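Local structure of 6-carboxyhexanoate--coa ligase (Bacillus subtilis, 5FLG) at residues Gly25-Phe37 against Lys143-Ala155. The protein belongs to the 6-carboxyhexanoate--CoA ligase (pimeloyl-CoA synthase) family and holds a nucleotide analogue between a small antiparallel sheet and a larger mixed one. Residues are numbered along the deposited sequence; the frame is centred on the assembly and turned at random.
With ANP (phosphoaminophosphonic acid-adenylate ester), chain D.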
loop_
_atom_site.group_PDB
_atom_site.type_symbol
_atom_site.label_atom_id
_atom_site.label_comp_id
_atom_site.label_asym_id
_atom_site.label_seq_id
_atom_site.Cartn_x
_atom_site.Cartn_y
_atom_site.Cartn_z
ATOM N N GLY A 25 -16.682 2.063 -0.867
ATOM C CA GLY A 25 -16.692 0.614 -1.060
ATOM C C GLY A 25 -17.169 -0.154 0.160
ATOM O O GLY A 25 -17.391 0.429 1.228
ATOM N N LYS A 26 -17.438 -1.441 -0.043
ATOM C CA LYS A 26 -17.582 -2.399 1.043
ATOM C C LYS A 26 -16.206 -2.836 1.549
ATOM O O LYS A 26 -15.372 -3.282 0.762
ATOM C CB LYS A 26 -18.345 -3.634 0.555
ATOM C CG LYS A 26 -18.609 -4.658 1.649
ATOM C CD LYS A 26 -19.329 -5.883 1.116
ATOM C CE LYS A 26 -19.346 -6.977 2.163
ATOM N NZ LYS A 26 -19.759 -8.302 1.617
ATOM N N HIS A 27 -15.946 -2.588 2.831
ATOM C CA HIS A 27 -14.776 -3.116 3.539
ATOM C C HIS A 27 -14.758 -4.633 3.436
ATOM O O HIS A 27 -15.724 -5.289 3.792
ATOM C CB HIS A 27 -14.846 -2.707 5.033
ATOM C CG HIS A 27 -13.776 -3.327 5.886
ATOM N ND1 HIS A 27 -12.445 -3.022 5.744
ATOM C CD2 HIS A 27 -13.840 -4.251 6.875
ATOM C CE1 HIS A 27 -11.729 -3.748 6.583
ATOM N NE2 HIS A 27 -12.552 -4.490 7.296
ATOM N N ILE A 28 -13.693 -5.202 2.914
ATOM C CA ILE A 28 -13.627 -6.666 2.842
ATOM C C ILE A 28 -12.743 -7.208 3.963
ATOM O O ILE A 28 -13.176 -8.034 4.800
ATOM C CB ILE A 28 -13.027 -7.156 1.506
ATOM C CG1 ILE A 28 -13.924 -6.798 0.319
ATOM C CG2 ILE A 28 -12.809 -8.660 1.565
ATOM C CD1 ILE A 28 -15.217 -7.571 0.307
ATOM N N SER A 29 -11.516 -6.714 3.994
ATOM C CA SER A 29 -10.523 -7.205 4.935
ATOM C C SER A 29 -9.548 -6.110 5.379
ATOM O O SER A 29 -9.282 -5.162 4.651
ATOM C CB SER A 29 -9.735 -8.350 4.314
ATOM O OG SER A 29 -8.871 -8.930 5.266
ATOM N N GLY A 30 -9.011 -6.269 6.584
ATOM C CA GLY A 30 -7.929 -5.428 7.072
ATOM C C GLY A 30 -6.967 -6.276 7.881
ATOM O O GLY A 30 -7.363 -7.231 8.509
ATOM N N GLY A 31 -5.692 -5.945 7.864
ATOM C CA GLY A 31 -4.763 -6.630 8.737
ATOM C C GLY A 31 -3.637 -5.743 9.197
ATOM O O GLY A 31 -3.261 -4.776 8.521
ATOM N N GLU A 32 -3.005 -6.137 10.296
ATOM C CA GLU A 32 -1.827 -5.425 10.737
ATOM C C GLU A 32 -0.840 -6.330 11.403
ATOM O O GLU A 32 -1.217 -7.246 12.073
ATOM C CB GLU A 32 -2.243 -4.268 11.684
ATOM C CG GLU A 32 -3.403 -4.620 12.576
ATOM C CD GLU A 32 -4.747 -4.424 11.909
ATOM O OE1 GLU A 32 -4.956 -3.366 11.275
ATOM O OE2 GLU A 32 -5.642 -5.275 12.133
ATOM N N ARG A 33 0.439 -6.106 11.167
ATOM C CA ARG A 33 1.460 -7.038 11.607
ATOM C C ARG A 33 2.629 -6.194 12.042
ATOM O O ARG A 33 2.728 -5.040 11.678
ATOM C CB ARG A 33 1.910 -7.989 10.464
ATOM C CG ARG A 33 0.801 -8.894 9.928
ATOM C CD ARG A 33 0.376 -9.988 10.912
ATOM N NE ARG A 33 1.523 -10.851 11.220
ATOM C CZ ARG A 33 2.008 -11.789 10.404
ATOM N NH1 ARG A 33 1.386 -12.082 9.274
ATOM N NH2 ARG A 33 3.123 -12.435 10.718
ATOM N N LEU A 34 3.461 -6.753 12.905
ATOM C CA LEU A 34 4.688 -6.113 13.320
ATOM C C LEU A 34 5.828 -7.150 13.307
ATOM O O LEU A 34 5.803 -8.085 14.066
ATOM C CB LEU A 34 4.464 -5.551 14.717
ATOM C CG LEU A 34 5.595 -4.789 15.373
ATOM C CD1 LEU A 34 5.777 -3.462 14.651
ATOM C CD2 LEU A 34 5.279 -4.568 16.851
ATOM N N ILE A 35 6.861 -6.915 12.515
ATOM C CA ILE A 35 7.784 -7.978 12.160
ATOM C C ILE A 35 9.185 -7.476 11.905
ATOM O O ILE A 35 9.394 -6.316 11.559
ATOM C CB ILE A 35 7.335 -8.698 10.869
ATOM C CG1 ILE A 35 7.123 -7.668 9.757
ATOM C CG2 ILE A 35 6.080 -9.512 11.136
ATOM C CD1 ILE A 35 7.408 -8.229 8.361
ATOM N N PRO A 36 10.170 -8.346 12.149
ATOM C CA PRO A 36 11.491 -8.096 11.616
ATOM C C PRO A 36 11.539 -8.188 10.098
ATOM O O PRO A 36 10.666 -8.815 9.487
ATOM C CB PRO A 36 12.345 -9.207 12.235
ATOM C CG PRO A 36 11.397 -10.227 12.724
ATOM C CD PRO A 36 10.004 -9.708 12.666
ATOM N N PHE A 37 12.597 -7.643 9.518
ATOM C CA PHE A 37 12.616 -7.363 8.127
ATOM C C PHE A 37 12.689 -8.656 7.305
ATOM O O PHE A 37 12.212 -8.698 6.181
ATOM C CB PHE A 37 13.801 -6.472 7.788
ATOM C CG PHE A 37 13.776 -5.956 6.366
ATOM C CD1 PHE A 37 12.946 -4.908 6.016
ATOM C CD2 PHE A 37 14.551 -6.561 5.383
ATOM C CE1 PHE A 37 12.935 -4.427 4.718
ATOM C CE2 PHE A 37 14.539 -6.093 4.089
ATOM C CZ PHE A 37 13.726 -5.031 3.755
ATOM N N LYS A 143 -14.771 5.309 9.517
ATOM C CA LYS A 143 -13.417 4.826 9.401
ATOM C C LYS A 143 -13.093 4.047 10.690
ATOM O O LYS A 143 -12.658 2.910 10.646
ATOM C CB LYS A 143 -12.464 5.986 9.161
ATOM C CG LYS A 143 -11.013 5.597 9.333
ATOM C CD LYS A 143 -10.067 6.589 8.678
ATOM C CE LYS A 143 -8.626 6.174 8.942
ATOM N NZ LYS A 143 -7.701 6.612 7.862
ATOM N N GLY A 144 -13.545 4.576 11.814
ATOM C CA GLY A 144 -13.279 3.977 13.088
ATOM C C GLY A 144 -11.835 4.143 13.472
ATOM O O GLY A 144 -11.086 4.813 12.786
ATOM N N VAL A 145 -11.486 3.659 14.657
ATOM C CA VAL A 145 -10.128 3.757 15.130
ATOM C C VAL A 145 -9.504 2.409 14.890
ATOM O O VAL A 145 -10.034 1.394 15.329
ATOM C CB VAL A 145 -10.080 4.092 16.642
ATOM C CG1 VAL A 145 -8.664 3.966 17.182
ATOM C CG2 VAL A 145 -10.621 5.499 16.895
ATOM N N ARG A 146 -8.365 2.392 14.216
ATOM C CA ARG A 146 -7.773 1.131 13.775
ATOM C C ARG A 146 -6.524 0.849 14.593
ATOM O O ARG A 146 -5.537 1.518 14.470
ATOM C CB ARG A 146 -7.437 1.159 12.294
ATOM C CG ARG A 146 -7.099 -0.233 11.730
ATOM C CD ARG A 146 -8.327 -1.111 11.436
ATOM N NE ARG A 146 -7.891 -2.482 11.113
ATOM C CZ ARG A 146 -8.661 -3.505 10.733
ATOM N NH1 ARG A 146 -9.970 -3.371 10.604
ATOM N NH2 ARG A 146 -8.101 -4.714 10.572
ATOM N N VAL A 147 -6.608 -0.122 15.478
ATOM C CA VAL A 147 -5.483 -0.502 16.301
ATOM C C VAL A 147 -4.424 -1.164 15.432
ATOM O O VAL A 147 -4.732 -1.997 14.575
ATOM C CB VAL A 147 -5.939 -1.473 17.397
ATOM C CG1 VAL A 147 -4.767 -1.863 18.282
ATOM C CG2 VAL A 147 -7.053 -0.821 18.225
ATOM N N SER A 148 -3.197 -0.701 15.581
ATOM C CA SER A 148 -2.146 -1.119 14.718
ATOM C C SER A 148 -0.874 -1.443 15.527
ATOM O O SER A 148 -0.794 -1.144 16.718
ATOM C CB SER A 148 -1.907 -0.006 13.720
ATOM O OG SER A 148 -1.024 -0.414 12.711
ATOM N N ARG A 149 0.120 -2.028 14.862
ATOM C CA ARG A 149 1.456 -2.207 15.423
ATOM C C ARG A 149 1.427 -3.127 16.603
ATOM O O ARG A 149 2.057 -2.854 17.641
ATOM C CB ARG A 149 2.043 -0.876 15.843
ATOM C CG ARG A 149 2.354 -0.010 14.653
ATOM C CD ARG A 149 2.891 1.321 15.096
ATOM N NE ARG A 149 3.282 2.112 13.936
ATOM C CZ ARG A 149 4.216 3.048 13.971
ATOM N NH1 ARG A 149 4.786 3.380 15.137
ATOM N NH2 ARG A 149 4.561 3.656 12.849
ATOM N N MET A 150 0.629 -4.183 16.482
ATOM C CA MET A 150 0.679 -5.271 17.443
ATOM C C MET A 150 0.783 -6.590 16.688
ATOM O O MET A 150 0.352 -6.681 15.539
ATOM C CB MET A 150 -0.531 -5.275 18.337
ATOM C CG MET A 150 -1.836 -5.702 17.662
ATOM S SD MET A 150 -2.538 -4.397 16.653
ATOM C CE MET A 150 -4.179 -5.013 16.337
ATOM N N ASP A 151 1.366 -7.599 17.316
ATOM C CA ASP A 151 1.504 -8.930 16.668
ATOM C C ASP A 151 1.964 -9.917 17.715
ATOM O O ASP A 151 2.245 -9.531 18.867
ATOM C CB ASP A 151 2.550 -8.848 15.570
ATOM C CG ASP A 151 2.341 -9.891 14.435
ATOM O OD1 ASP A 151 1.667 -10.915 14.656
ATOM O OD2 ASP A 151 2.791 -9.611 13.307
ATOM N N TRP A 152 2.043 -11.190 17.315
ATOM C CA TRP A 152 2.291 -12.282 18.216
ATOM C C TRP A 152 3.020 -13.329 17.383
ATOM O O TRP A 152 2.402 -13.947 16.549
ATOM C CB TRP A 152 0.955 -12.854 18.668
ATOM C CG TRP A 152 1.056 -13.794 19.807
ATOM C CD1 TRP A 152 2.154 -14.501 20.178
ATOM C CD2 TRP A 152 -0.018 -14.291 20.593
ATOM N NE1 TRP A 152 1.849 -15.341 21.202
ATOM C CE2 TRP A 152 0.513 -15.236 21.472
ATOM C CE3 TRP A 152 -1.386 -14.058 20.613
ATOM C CZ2 TRP A 152 -0.234 -15.794 22.498
ATOM C CZ3 TRP A 152 -2.143 -14.706 21.528
ATOM C CH2 TRP A 152 -1.577 -15.569 22.470
ATOM N N PRO A 153 4.344 -13.409 17.517
ATOM C CA PRO A 153 5.131 -14.420 16.817
ATOM C C PRO A 153 4.494 -15.805 16.856
ATOM O O PRO A 153 4.161 -16.356 17.943
ATOM C CB PRO A 153 6.472 -14.396 17.550
ATOM C CG PRO A 153 6.562 -12.983 18.111
ATOM C CD PRO A 153 5.155 -12.611 18.470
ATOM N N ASP A 154 4.232 -16.326 15.659
ATOM C CA ASP A 154 3.512 -17.567 15.551
ATOM C C ASP A 154 3.969 -18.683 16.498
ATOM O O ASP A 154 3.166 -19.455 17.013
ATOM C CB ASP A 154 3.582 -18.071 14.110
ATOM C CG ASP A 154 2.488 -19.038 13.816
ATOM O OD1 ASP A 154 1.306 -18.610 13.935
ATOM O OD2 ASP A 154 2.785 -20.258 13.768
ATOM N N ALA A 155 5.257 -18.860 16.623
ATOM C CA ALA A 155 5.778 -20.028 17.350
ATOM C C ALA A 155 5.358 -19.967 18.815
ATOM O O ALA A 155 4.879 -20.948 19.411
ATOM C CB ALA A 155 7.298 -20.067 17.218
HETATM P PG ANP D . -10.499 -9.712 8.558
HETATM O O1G ANP D . -9.811 -9.950 7.243
HETATM O O2G ANP D . -11.811 -10.441 8.660
HETATM O O3G ANP D . -9.664 -9.920 9.780
HETATM P PB ANP D . -11.064 -7.138 9.931
HETATM O O1B ANP D . -9.858 -7.364 10.772
HETATM O O2B ANP D . -11.480 -5.807 9.426
HETATM N N3B ANP D . -10.880 -8.047 8.472
HETATM P PA ANP D . -12.349 -8.806 11.892
HETATM O O1A ANP D . -13.421 -9.789 11.784
HETATM O O2A ANP D . -10.932 -9.178 12.224
HETATM O O3A ANP D . -12.362 -7.802 10.634
HETATM O "O5'" ANP D . -12.884 -7.761 13.053
HETATM C "C5'" ANP D . -14.253 -7.526 13.223
HETATM C "C4'" ANP D . -14.496 -6.021 13.368
HETATM O "O4'" ANP D . -13.694 -5.526 14.447
HETATM C "C3'" ANP D . -14.082 -5.252 12.123
HETATM O "O3'" ANP D . -15.174 -5.078 11.228
HETATM C "C2'" ANP D . -13.679 -3.918 12.681
HETATM O "O2'" ANP D . -14.859 -3.153 12.933
HETATM C "C1'" ANP D . -13.072 -4.316 13.996
HETATM N N9 ANP D . -11.621 -4.449 13.823
HETATM C C8 ANP D . -10.926 -5.463 13.195
HETATM N N7 ANP D . -9.594 -5.260 13.321
HETATM C C5 ANP D . -9.437 -4.082 14.000
HETATM C C6 ANP D . -8.319 -3.236 14.446
HETATM N N6 ANP D . -7.046 -3.554 14.192
HETATM N N1 ANP D . -8.592 -2.107 15.137
HETATM C C2 ANP D . -9.853 -1.733 15.383
HETATM N N3 ANP D . -10.936 -2.467 15.079
HETATM C C4 ANP D . -10.775 -3.566 14.303
HETATM O O HOH W 1 0.967 -2.821 12.190
#
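D151 OD2 is gripped by two donors from strand 26-36: NE of R33 on the syn side, at 2.7 Å from OD2, and the backbone N of L34 on the anti side, at 3.0 Å. Strand 26-36 is an outer strand of a three-stranded antiparallel sheet, paired with strand 8-17; alongside it passes the segment 143-155, through the nucleotide pocket and into short strand 150-151. R33 sets off away from 143-155 overall, although its CB already touches D151 OD2, and bends at chi2 and chi3 (-71° and -60°) fold NE onto the carboxylate, whose plane stands almost at right angles to the guanidinium. The other oxygen, OD1, accepts from the backbone N of W152 at 2.7 Å, which helps fix the rotation of the carboxylate. Between this end and the pocket, a water accepts from R149 N and donates to R33 O, bridging the backbones. L34 CD2 packs against R149 O.

Farther along, E32 and R146 form a side-on salt bridge: R146 NE meets E32 OE1 at 3.1 Å in a nearly straight bond, and NH2 reaches the syn lone pair of OE2. N7 of the adenine of phosphoaminophosphonic acid-adenylate ester lies over one guanidinium face, offset toward its rim. R146 NH1 also bonds phosphate oxygen O2B and R124 O, and H27 NE2 approaches the same O2B from the strand at 2.7 Å. The two segments thus grip the nucleotide at its base and at its beta phosphate. E32, which also accepts a weak bond from N6 at OE2, and R124 O together probably set the arginine between base and phosphates. At the base, V147 N donates to N1 and V147 O accepts from N6, while M150 CE lies 3.9 Å from E32 CG and equally far from N6.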